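Long-range contact in sporozoite-specific SAG protein (Toxoplasma gondii, PDB 2X28), which is a surface antigen of the SRS family carried by the sporozoite stage of the parasite and probably takes part in attachment to host cells: residues A[163-168]-A[217-222]. Sequence-based numbering, arbitrary orientation.
Sequences NVIKPA and LCYRCE
Val164 and Glu222 open a short antiparallel pairing whose backbone bonds come in two reciprocal pairs. Val164 N gives its hydrogen to Glu222 O at 2.9 Å, and Glu222 N returns one to Val164 O at 2.8 Å, nearly straight at 174°. Lys166 and Arg220 repeat the exchange, with Arg220 N 2.8 Å from Lys166 O. Asn163 also faces Glu222, making a classic beta bulge where the pairing begins.

On the face of Val164, Lys166 and Glu222, Lys166 methylenes lie against the Glu222 carboxylate. With CG anti to the carbonyl carbon (chi1 -67°), Lys166 CG sits 3.4 Å from Glu222 CD; a bend at chi2 (-63°) folds the chain past the carboxylate, Lys166 CE 3.4 Å from Glu222 OE1. Lys166 NZ stays 4.8 Å from Glu222 OE1, leaving at most a weak attraction.

The other face is apolar: Ile165 CD1 lies beside Tyr219 CB at 3.9 Å, and Ile203 and Leu205 of strand 202-207 pack on Ile165 and Tyr219 respectively. Pro167, after a cis peptide bond, brings CD to the Tyr219 ring edge.

The Cys221–Cys158 disulfide ties this sheet to the domain's other one. Main-chain bonds thus fix outermost strand 164-166, its side chains divided between a partly exposed face, where Lys166 lies along Glu222, and the apolar interior reached by Ile165.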
ATOM      1  N   ASN A 163     -21.098   1.522 -14.828  1.00 15.10           N
ATOM      2  CA  ASN A 163     -20.584   2.526 -13.912  1.00 15.72           C
ATOM      3  C   ASN A 163     -21.449   2.725 -12.653  1.00 16.59           C
ATOM      4  O   ASN A 163     -21.187   3.638 -11.883  1.00 16.24           O
ATOM      5  CB  ASN A 163     -20.396   3.886 -14.647  1.00 15.17           C
ATOM      6  CG  ASN A 163     -21.703   4.435 -15.292  1.00 17.28           C
ATOM      7  OD1 ASN A 163     -22.723   3.762 -15.343  1.00 16.51           O
ATOM      8  ND2 ASN A 163     -21.650   5.690 -15.796  1.00 20.43           N
ATOM      9  N   VAL A 164     -22.486   1.907 -12.450  1.00 16.70           N
ATOM     10  CA  VAL A 164     -23.295   2.066 -11.241  1.00 17.23           C
ATOM     11  C   VAL A 164     -22.929   0.962 -10.221  1.00 17.52           C
ATOM     12  O   VAL A 164     -23.124  -0.214 -10.500  1.00 18.80           O
ATOM     13  CB  VAL A 164     -24.855   2.133 -11.513  1.00 17.77           C
ATOM     14  CG1 VAL A 164     -25.564   2.573 -10.255  1.00 16.70           C
ATOM     15  CG2 VAL A 164     -25.217   3.180 -12.649  1.00 18.18           C
ATOM     16  N   ILE A 165     -22.354   1.342  -9.075  1.00 17.28           N
ATOM     17  CA  ILE A 165     -22.104   0.381  -7.989  1.00 16.83           C
ATOM     18  C   ILE A 165     -23.401  -0.037  -7.308  1.00 16.65           C
ATOM     19  O   ILE A 165     -24.230   0.793  -7.033  1.00 17.65           O
ATOM     20  CB  ILE A 165     -21.071   0.907  -6.932  1.00 17.37           C
ATOM     21  CG1 ILE A 165     -20.826  -0.141  -5.835  1.00 14.84           C
ATOM     22  CG2 ILE A 165     -21.429   2.346  -6.353  1.00 16.85           C
ATOM     23  CD1 ILE A 165     -20.250  -1.513  -6.428  1.00 12.65           C
ATOM     24  N   LYS A 166     -23.571  -1.333  -7.084  1.00 16.65           N
ATOM     25  CA  LYS A 166     -24.715  -1.895  -6.366  1.00 16.37           C
ATOM     26  C   LYS A 166     -24.175  -2.898  -5.349  1.00 16.06           C
ATOM     27  O   LYS A 166     -23.353  -3.743  -5.717  1.00 15.10           O
ATOM     28  CB  LYS A 166     -25.684  -2.642  -7.313  1.00 16.29           C
ATOM     29  CG  LYS A 166     -26.426  -1.750  -8.326  1.00 18.04           C
ATOM     30  CD  LYS A 166     -27.358  -0.716  -7.653  1.00 20.74           C
ATOM     31  CE  LYS A 166     -28.200   0.032  -8.692  1.00 22.07           C
ATOM     32  NZ  LYS A 166     -28.618   1.370  -8.121  1.00 24.65           N
ATOM     33  N   PRO A 167     -24.644  -2.829  -4.079  1.00 15.62           N
ATOM     34  CA  PRO A 167     -25.652  -1.881  -3.571  1.00 15.51           C
ATOM     35  C   PRO A 167     -25.120  -0.464  -3.598  1.00 16.08           C
ATOM     36  O   PRO A 167     -23.926  -0.237  -3.361  1.00 16.60           O
ATOM     37  CB  PRO A 167     -25.868  -2.352  -2.117  1.00 14.89           C
ATOM     38  CG  PRO A 167     -25.538  -3.894  -2.188  1.00 13.43           C
ATOM     39  CD  PRO A 167     -24.316  -3.868  -3.076  1.00 15.92           C
ATOM     40  N   ALA A 168     -25.989   0.489  -3.885  1.00 16.44           N
ATOM     41  CA  ALA A 168     -25.610   1.888  -3.824  1.00 16.75           C
ATOM     42  C   ALA A 168     -25.149   2.257  -2.410  1.00 16.75           C
ATOM     43  O   ALA A 168     -24.250   3.092  -2.241  1.00 16.29           O
ATOM     44  CB  ALA A 168     -26.806   2.744  -4.198  1.00 17.53           C
ATOM     45  N   LEU A 217     -17.930 -12.000  -0.727  1.00 18.08           N
ATOM     46  CA  LEU A 217     -18.740 -10.780  -0.890  1.00 17.98           C
ATOM     47  C   LEU A 217     -19.026 -10.526  -2.368  1.00 18.51           C
ATOM     48  O   LEU A 217     -18.184 -10.774  -3.232  1.00 18.74           O
ATOM     49  CB  LEU A 217     -18.008  -9.588  -0.312  1.00 17.67           C
ATOM     50  CG  LEU A 217     -18.132  -9.279   1.191  1.00 19.31           C
ATOM     51  CD1 LEU A 217     -18.439 -10.513   1.986  1.00 19.77           C
ATOM     52  CD2 LEU A 217     -16.855  -8.670   1.681  1.00 17.97           C
ATOM     53  N   CYS A 218     -20.222 -10.086  -2.695  1.00 18.49           N
ATOM     54  CA  CYS A 218     -20.441  -9.708  -4.081  1.00 18.69           C
ATOM     55  C   CYS A 218     -20.971  -8.299  -4.211  1.00 16.26           C
ATOM     56  O   CYS A 218     -21.807  -7.855  -3.429  1.00 14.18           O
ATOM     57  CB  CYS A 218     -21.351 -10.713  -4.810  1.00 20.07           C
ATOM     58  SG  CYS A 218     -21.859 -10.139  -6.484  1.00 30.27           S
ATOM     59  N   TYR A 219     -20.481  -7.623  -5.234  1.00 15.31           N
ATOM     60  CA  TYR A 219     -20.973  -6.301  -5.649  1.00 14.15           C
ATOM     61  C   TYR A 219     -21.290  -6.364  -7.149  1.00 14.14           C
ATOM     62  O   TYR A 219     -20.818  -7.254  -7.869  1.00 14.47           O
ATOM     63  CB  TYR A 219     -19.899  -5.225  -5.406  1.00 13.92           C
ATOM     64  CG  TYR A 219     -19.526  -5.001  -3.937  1.00 15.57           C
ATOM     65  CD1 TYR A 219     -20.452  -4.442  -3.036  1.00 13.26           C
ATOM     66  CD2 TYR A 219     -18.263  -5.369  -3.435  1.00 12.96           C
ATOM     67  CE1 TYR A 219     -20.126  -4.254  -1.705  1.00 13.72           C
ATOM     68  CE2 TYR A 219     -17.936  -5.169  -2.071  1.00 12.69           C
ATOM     69  CZ  TYR A 219     -18.878  -4.593  -1.237  1.00 12.97           C
ATOM     70  OH  TYR A 219     -18.599  -4.388   0.078  1.00 14.35           O
ATOM     71  N   ARG A 220     -22.095  -5.434  -7.621  1.00 13.25           N
ATOM     72  CA  ARG A 220     -22.445  -5.399  -9.024  1.00 14.10           C
ATOM     73  C   ARG A 220     -22.027  -4.056  -9.539  1.00 13.00           C
ATOM     74  O   ARG A 220     -22.287  -3.024  -8.918  1.00 13.40           O
ATOM     75  CB  ARG A 220     -23.971  -5.639  -9.233  1.00 14.00           C
ATOM     76  CG  ARG A 220     -24.412  -7.107  -9.120  1.00 16.28           C
ATOM     77  CD  ARG A 220     -25.939  -7.214  -8.971  1.00 21.46           C
ATOM     78  NE  ARG A 220     -26.623  -7.888 -10.059  1.00 27.39           N
ATOM     79  CZ  ARG A 220     -27.193  -7.268 -11.085  1.00 29.95           C
ATOM     80  NH1 ARG A 220     -27.149  -5.955 -11.177  1.00 31.52           N
ATOM     81  NH2 ARG A 220     -27.807  -7.955 -12.023  1.00 30.05           N
ATOM     82  N   CYS A 221     -21.333  -4.076 -10.659  1.00 13.61           N
ATOM     83  CA  CYS A 221     -21.172  -2.887 -11.468  1.00 14.42           C
ATOM     84  C   CYS A 221     -22.181  -2.976 -12.621  1.00 14.71           C
ATOM     85  O   CYS A 221     -21.976  -3.742 -13.578  1.00 16.06           O
ATOM     86  CB  CYS A 221     -19.722  -2.795 -12.004  1.00 14.09           C
ATOM     87  SG  CYS A 221     -18.421  -2.600 -10.725  1.00 13.01           S
ATOM     88  N   GLU A 222     -23.197  -2.125 -12.568  1.00 15.72           N
ATOM     89  CA  GLU A 222     -24.355  -2.193 -13.461  1.00 16.11           C
ATOM     90  C   GLU A 222     -24.334  -1.051 -14.460  1.00 17.12           C
ATOM     91  O   GLU A 222     -23.869  -0.005 -14.141  1.00 16.73           O
ATOM     92  CB  GLU A 222     -25.645  -2.039 -12.652  1.00 15.74           C
ATOM     93  CG  GLU A 222     -25.971  -3.223 -11.751  1.00 15.81           C
ATOM     94  CD  GLU A 222     -27.396  -3.142 -11.249  1.00 19.75           C
ATOM     95  OE1 GLU A 222     -28.031  -2.061 -11.398  1.00 18.02           O
ATOM     96  OE2 GLU A 222     -27.860  -4.146 -10.685  1.00 20.64           O
TER